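Local coordinates for appr-1-p processing domain protein (Thermus aquaticus Y51MC23, PDB 5M31), which belongs to the macro domain family, compact alpha/beta proteins in which helices pack on a central, mostly parallel beta sheet, at residues Leu12-Gly17 against Val154-Pro159; Pro23-Val28 against Arg117-Ala122. One frame throughout, in Å; residues are numbered along the deposited sequence. Where two conformers were deposited one is given.

In the fold
Both contacts are parallel strand pairings in one mixed sheet of the macro domain, with their centres about 13 Å apart. Contact 1 joins strand 11-15, an outermost strand of the sheet, to strand 153-157; contact 2 joins strand 26-31 to strand 120-123. Strands 153-157 and 120-123 are themselves neighbours, so the four lie in the order 11-15, 153-157, 120-123, 26-31, and Trp155 N, 2.9 Å from Ile121 O, probably makes a hydrogen bond between them. Along the chain contact 2 is nested within the loop that contact 1 closes. The first and last strands are thereby set side by side at one edge of the sheet.

Contact 1. Residues Leu12-Gly17 against Val154-Pro159; sequences LRFVRG and VWVYEP
Val15 N gives the shortest bond of this pairing, reaching Val156 O at 2.7 Å with an N-H...O angle of 171°. The carbonyl of Val15 in turn accepts from Glu158 N at 2.8 Å, while Arg13 bonds through its N to Val154 O and through its O to Val156 N. Arg13 and Val15 thus use both backbone polar groups across the contact, the alternation expected of parallel strands; the axes of residues 12-15 and 154-157 approach to 4.6 Å.

Tyr157 and Val15 meet on the same face of the sheet as Arg13 and Trp155. Val15 CG2 sits over the centre of the phenol ring, 3.5 Å from its centroid and 5° off the normal, a CH-pi contact. The other methyl, CG1, anti to the carbonyl carbon (chi1 -57°), comes to the edge of the Trp155 indole in the conformer given, a placement to be taken with caution. The ring edge of Tyr157 is met by the end of the other segment, where Gly17 O lies 3.5 Å from Tyr157 CD2.

This is the edge of the macro domain sheet, where the strand near the chain's start lies beside its last strand. On the face carrying Leu12, Phe14, Val154 and Val156, helix 135-146 packs against the sheet. Phe14 and Val156 run side by side there, Phe14 CD1 being 3.5 Å from Val156 CB, and Leu12 CD1 lies against both valines.

Beyond the strands, Arg16 holds its chain extended from CG to NE and lays one guanidinium face over Glu158 CB. In the Glu158 conformer given, the salt bridge from Arg16 NH2 to Glu158 OE2, at 3.7 Å, is long and purely electrostatic, since the oxygen stands well out of the guanidinium plane. The carboxylate has a second cationic partner: OE1 forms a salt bridge with Lys139, which also makes a cation-pi contact with the Phe14 ring.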
loop_
_atom_site.group_PDB
_atom_site.type_symbol
_atom_site.label_atom_id
_atom_site.label_comp_id
_atom_site.label_asym_id
_atom_site.label_seq_id
_atom_site.Cartn_x
_atom_site.Cartn_y
_atom_site.Cartn_z
ATOM N N LEU A 12 5.620 -0.003 15.122
ATOM C CA LEU A 12 5.454 -0.963 14.035
ATOM C C LEU A 12 5.053 -2.309 14.619
ATOM O O LEU A 12 5.744 -2.837 15.504
ATOM C CB LEU A 12 6.779 -1.094 13.279
ATOM C CG LEU A 12 6.834 -1.897 11.966
ATOM C CD1 LEU A 12 5.735 -1.524 10.991
ATOM C CD2 LEU A 12 8.174 -1.683 11.289
ATOM N N ARG A 13 3.920 -2.853 14.157
ATOM C CA ARG A 13 3.412 -4.130 14.642
ATOM C C ARG A 13 3.143 -5.035 13.447
ATOM O O ARG A 13 2.563 -4.595 12.452
ATOM C CB ARG A 13 2.109 -3.912 15.412
ATOM C CG ARG A 13 2.256 -3.867 16.944
ATOM C CD ARG A 13 2.903 -2.589 17.466
ATOM N NE ARG A 13 2.931 -2.522 18.942
ATOM C CZ ARG A 13 3.736 -3.246 19.723
ATOM N NH1 ARG A 13 4.595 -4.126 19.195
ATOM N NH2 ARG A 13 3.684 -3.095 21.048
ATOM N N PHE A 14 3.528 -6.308 13.574
ATOM C CA PHE A 14 3.292 -7.293 12.534
ATOM C C PHE A 14 2.189 -8.261 12.988
ATOM O O PHE A 14 2.351 -8.955 13.995
ATOM C CB PHE A 14 4.592 -8.029 12.183
ATOM C CG PHE A 14 5.606 -7.178 11.431
ATOM C CD1 PHE A 14 5.589 -7.118 10.057
ATOM C CD2 PHE A 14 6.606 -6.467 12.122
ATOM C CE1 PHE A 14 6.544 -6.360 9.343
ATOM C CE2 PHE A 14 7.538 -5.710 11.436
ATOM C CZ PHE A 14 7.514 -5.654 10.042
ATOM N N VAL A 15 1.052 -8.265 12.278
ATOM C CA VAL A 15 -0.198 -8.899 12.725
ATOM C C VAL A 15 -0.799 -9.870 11.652
ATOM O O VAL A 15 -0.420 -9.816 10.494
ATOM C CB VAL A 15 -1.254 -7.845 13.035
ATOM C CG1 VAL A 15 -0.728 -6.866 14.105
ATOM C CG2 VAL A 15 -1.645 -7.063 11.796
ATOM N N ARG A 16 -1.783 -10.679 12.029
ATOM C CA ARG A 16 -2.532 -11.465 11.053
ATOM C C ARG A 16 -3.975 -11.116 11.120
ATOM O O ARG A 16 -4.506 -10.758 12.226
ATOM C CB ARG A 16 -2.355 -12.965 11.302
ATOM C CG ARG A 16 -0.969 -13.425 10.966
ATOM C CD ARG A 16 -0.809 -14.939 11.087
ATOM N NE ARG A 16 0.546 -15.261 10.664
ATOM C CZ ARG A 16 1.635 -15.133 11.415
ATOM N NH1 ARG A 16 1.567 -14.726 12.671
ATOM N NH2 ARG A 16 2.830 -15.372 10.870
ATOM N N GLY A 17 -4.640 -11.212 9.986
ATOM C CA GLY A 17 -6.060 -10.922 9.902
ATOM C C GLY A 17 -6.470 -10.334 8.581
ATOM O O GLY A 17 -5.741 -10.475 7.562
ATOM N N VAL A 154 1.877 1.831 12.677
ATOM C CA VAL A 154 1.958 1.070 11.433
ATOM C C VAL A 154 1.665 -0.397 11.717
ATOM O O VAL A 154 2.282 -1.004 12.603
ATOM C CB VAL A 154 3.366 1.107 10.823
ATOM C CG1 VAL A 154 3.367 0.447 9.463
ATOM C CG2 VAL A 154 3.875 2.528 10.744
ATOM N N TRP A 155 0.694 -0.921 10.983
ATOM C CA TRP A 155 0.303 -2.296 11.134
ATOM C C TRP A 155 0.570 -3.014 9.863
ATOM O O TRP A 155 0.177 -2.552 8.776
ATOM C CB TRP A 155 -1.153 -2.378 11.469
ATOM C CG TRP A 155 -1.447 -1.623 12.676
ATOM C CD1 TRP A 155 -1.743 -0.278 12.753
ATOM C CD2 TRP A 155 -1.250 -2.064 14.004
ATOM N NE1 TRP A 155 -1.857 0.091 14.065
ATOM C CE2 TRP A 155 -1.584 -0.996 14.854
ATOM C CE3 TRP A 155 -0.911 -3.305 14.579
ATOM C CZ2 TRP A 155 -1.548 -1.126 16.231
ATOM C CZ3 TRP A 155 -0.933 -3.430 15.895
ATOM C CH2 TRP A 155 -1.195 -2.327 16.731
ATOM N N VAL A 156 1.364 -4.082 9.956
ATOM C CA VAL A 156 1.713 -4.841 8.787
ATOM C C VAL A 156 1.106 -6.189 8.917
ATOM O O VAL A 156 1.283 -6.871 9.928
ATOM C CB VAL A 156 3.243 -4.964 8.549
ATOM C CG1 VAL A 156 3.512 -5.620 7.202
ATOM C CG2 VAL A 156 3.894 -3.571 8.634
ATOM N N TYR A 157 0.295 -6.540 7.929
ATOM C CA TYR A 157 -0.354 -7.818 7.912
ATOM C C TYR A 157 0.563 -8.863 7.275
ATOM O O TYR A 157 1.075 -8.652 6.173
ATOM C CB TYR A 157 -1.710 -7.679 7.211
ATOM C CG TYR A 157 -2.752 -7.022 8.071
ATOM C CD1 TYR A 157 -2.649 -5.673 8.475
ATOM C CD2 TYR A 157 -3.779 -7.781 8.646
ATOM C CE1 TYR A 157 -3.582 -5.103 9.296
ATOM C CE2 TYR A 157 -4.743 -7.196 9.423
ATOM C CZ TYR A 157 -4.604 -5.901 9.835
ATOM O OH TYR A 157 -5.511 -5.359 10.690
ATOM N N GLU A 158 0.774 -9.969 8.003
ATOM C CA GLU A 158 1.740 -10.981 7.620
ATOM C C GLU A 158 1.141 -11.844 6.505
ATOM O O GLU A 158 -0.067 -11.955 6.419
ATOM C CB GLU A 158 2.083 -11.863 8.829
ATOM C CG GLU A 158 2.967 -11.177 9.873
ATOM C CD GLU A 158 4.412 -11.683 9.853
ATOM O OE1 GLU A 158 5.245 -11.093 10.558
ATOM O OE2 GLU A 158 4.719 -12.676 9.131
ATOM N N PRO A 159 2.013 -12.426 5.631
ATOM C CA PRO A 159 1.536 -13.361 4.554
ATOM C C PRO A 159 0.684 -14.547 5.047
ATOM O O PRO A 159 1.040 -15.144 6.066
ATOM C CB PRO A 159 2.830 -13.905 3.931
ATOM C CG PRO A 159 3.922 -13.008 4.389
ATOM C CD PRO A 159 3.488 -12.382 5.702
HETATM O O HOH W 1 3.427 -15.654 7.720
HETATM O O HOH W 2 -2.735 -11.399 7.604
#

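Contact 2. Residues Pro23-Val28 against Arg117-Ala122; sequences PVEALV and RVRSIA
Two parallel strands in the interior of the macro domain sheet, 26-31 and 120-123, come together here, and the loops leading into them are tied as well. Ala26 O accepts from Ala122 N at 3.0 Å, and Ala122 O accepts from Val28 N at 2.9 Å with an N-H...O angle of 160°.

Where the strands begin, Glu25 N is shared: it donates to Ser120 OG at 3.0 Å and weakly to Ser120 O. The serine hydroxyl, set between its own N and carbonyl carbon (chi1 57°), also meets a water that donates to Pro23 O. Glu25 extends its chain beyond CG along Arg119, and OE1 takes the backbone N-H of Arg119 at 2.9 Å from above the carboxylate plane. The Arg119 guanidinium turns elsewhere, to Gly151 O.

Ala26 CB packs 3.8 Å from Ile121 CG1, and Ile121 CD1 reaches on to Val28 CG2; Leu109 of helix 99-116 touches both Ile121 and Val28. Leu27 CD2 and Val24 CG2 both approach Ala122 CB, at 3.9 and 4.0 Å. Adjacent parallel strands inside a sheet, with a helix packed on the side of Ile121 and Val28, are the arrangement of the alpha/beta macro domain fold.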
loop_
_atom_site.group_PDB
_atom_site.type_symbol
_atom_site.label_atom_id
_atom_site.label_comp_id
_atom_site.label_asym_id
_atom_site.label_seq_id
_atom_site.Cartn_x
_atom_site.Cartn_y
_atom_site.Cartn_z
ATOM N N PRO A 23 -8.355 -0.772 11.784
ATOM C CA PRO A 23 -9.117 0.452 12.244
ATOM C C PRO A 23 -8.263 1.700 12.204
ATOM O O PRO A 23 -7.968 2.330 13.248
ATOM C CB PRO A 23 -9.543 0.060 13.617
ATOM C CG PRO A 23 -8.400 -0.758 14.143
ATOM C CD PRO A 23 -7.847 -1.523 12.942
ATOM N N VAL A 24 -7.758 1.984 11.002
ATOM C CA VAL A 24 -6.711 2.983 10.819
ATOM C C VAL A 24 -7.136 4.049 9.832
ATOM O O VAL A 24 -8.171 3.953 9.250
ATOM C CB VAL A 24 -5.409 2.297 10.311
ATOM C CG1 VAL A 24 -4.906 1.315 11.351
ATOM C CG2 VAL A 24 -5.693 1.623 8.995
ATOM N N GLU A 25 -6.306 5.072 9.649
ATOM C CA GLU A 25 -6.632 6.202 8.768
ATOM C C GLU A 25 -6.375 5.869 7.318
ATOM O O GLU A 25 -6.978 6.473 6.464
ATOM C CB GLU A 25 -5.782 7.436 9.120
ATOM C CG GLU A 25 -6.128 8.071 10.456
ATOM C CD GLU A 25 -5.336 9.335 10.751
ATOM O OE1 GLU A 25 -4.458 9.716 10.010
ATOM O OE2 GLU A 25 -5.606 9.976 11.771
ATOM N N ALA A 26 -5.408 4.974 7.048
ATOM C CA ALA A 26 -4.956 4.744 5.679
ATOM C C ALA A 26 -4.711 3.252 5.494
ATOM O O ALA A 26 -4.121 2.640 6.361
ATOM C CB ALA A 26 -3.694 5.537 5.374
ATOM N N LEU A 27 -5.139 2.727 4.350
ATOM C CA LEU A 27 -4.786 1.377 3.923
ATOM C C LEU A 27 -3.902 1.440 2.702
ATOM O O LEU A 27 -4.131 2.237 1.785
ATOM C CB LEU A 27 -6.014 0.567 3.561
ATOM C CG LEU A 27 -7.028 0.304 4.681
ATOM C CD1 LEU A 27 -8.152 -0.563 4.118
ATOM C CD2 LEU A 27 -6.407 -0.319 5.919
ATOM N N VAL A 28 -2.954 0.536 2.677
ATOM C CA VAL A 28 -2.128 0.310 1.443
ATOM C C VAL A 28 -2.660 -0.861 0.630
ATOM O O VAL A 28 -2.852 -1.967 1.157
ATOM C CB VAL A 28 -0.651 0.054 1.831
ATOM C CG1 VAL A 28 0.173 -0.219 0.590
ATOM C CG2 VAL A 28 -0.102 1.239 2.614
ATOM N N ARG A 117 0.004 13.891 6.848
ATOM C CA ARG A 117 -0.061 13.855 8.320
ATOM C C ARG A 117 -0.921 12.666 8.780
ATOM O O ARG A 117 -1.686 12.740 9.754
ATOM C CB ARG A 117 -0.549 15.203 8.885
ATOM C CG ARG A 117 0.132 16.387 8.190
ATOM C CD ARG A 117 -0.491 17.729 8.503
ATOM N NE ARG A 117 0.175 18.774 7.725
ATOM C CZ ARG A 117 -0.144 20.073 7.758
ATOM N NH1 ARG A 117 -1.140 20.526 8.549
ATOM N NH2 ARG A 117 0.561 20.946 7.020
ATOM N N VAL A 118 -0.712 11.540 8.105
ATOM C CA VAL A 118 -1.389 10.285 8.491
ATOM C C VAL A 118 -0.826 9.729 9.780
ATOM O O VAL A 118 0.397 9.725 9.973
ATOM C CB VAL A 118 -1.222 9.246 7.347
ATOM C CG1 VAL A 118 -1.597 7.858 7.809
ATOM C CG2 VAL A 118 -2.069 9.683 6.185
ATOM N N ARG A 119 -1.714 9.337 10.731
ATOM C CA ARG A 119 -1.261 8.928 12.055
ATOM C C ARG A 119 -1.391 7.419 12.269
ATOM O O ARG A 119 -0.905 6.900 13.264
ATOM C CB ARG A 119 -2.078 9.636 13.158
ATOM C CG ARG A 119 -2.088 11.135 13.039
ATOM C CD ARG A 119 -0.695 11.736 13.105
ATOM N NE ARG A 119 0.061 11.284 14.278
ATOM C CZ ARG A 119 -0.048 11.748 15.524
ATOM N NH1 ARG A 119 -0.894 12.744 15.860
ATOM N NH2 ARG A 119 0.720 11.223 16.479
ATOM N N SER A 120 -2.086 6.735 11.366
ATOM C CA SER A 120 -2.152 5.268 11.441
ATOM C C SER A 120 -2.377 4.704 10.062
ATOM O O SER A 120 -3.093 5.288 9.257
ATOM C CB SER A 120 -3.259 4.807 12.397
ATOM O OG SER A 120 -4.488 5.339 11.996
ATOM N N ILE A 121 -1.709 3.585 9.774
ATOM C CA ILE A 121 -1.714 3.002 8.433
ATOM C C ILE A 121 -1.505 1.498 8.558
ATOM O O ILE A 121 -0.816 1.025 9.465
ATOM C CB ILE A 121 -0.626 3.645 7.529
ATOM C CG1 ILE A 121 -0.773 3.238 6.066
ATOM C CG2 ILE A 121 0.755 3.409 8.091
ATOM C CD1 ILE A 121 -0.099 4.218 5.104
ATOM N N ALA A 122 -2.130 0.753 7.652
ATOM C CA ALA A 122 -1.968 -0.689 7.578
ATOM C C ALA A 122 -1.583 -1.087 6.161
ATOM O O ALA A 122 -2.102 -0.534 5.209
ATOM C CB ALA A 122 -3.246 -1.436 7.967
HETATM O O HOH W 3 -6.141 4.171 14.126
#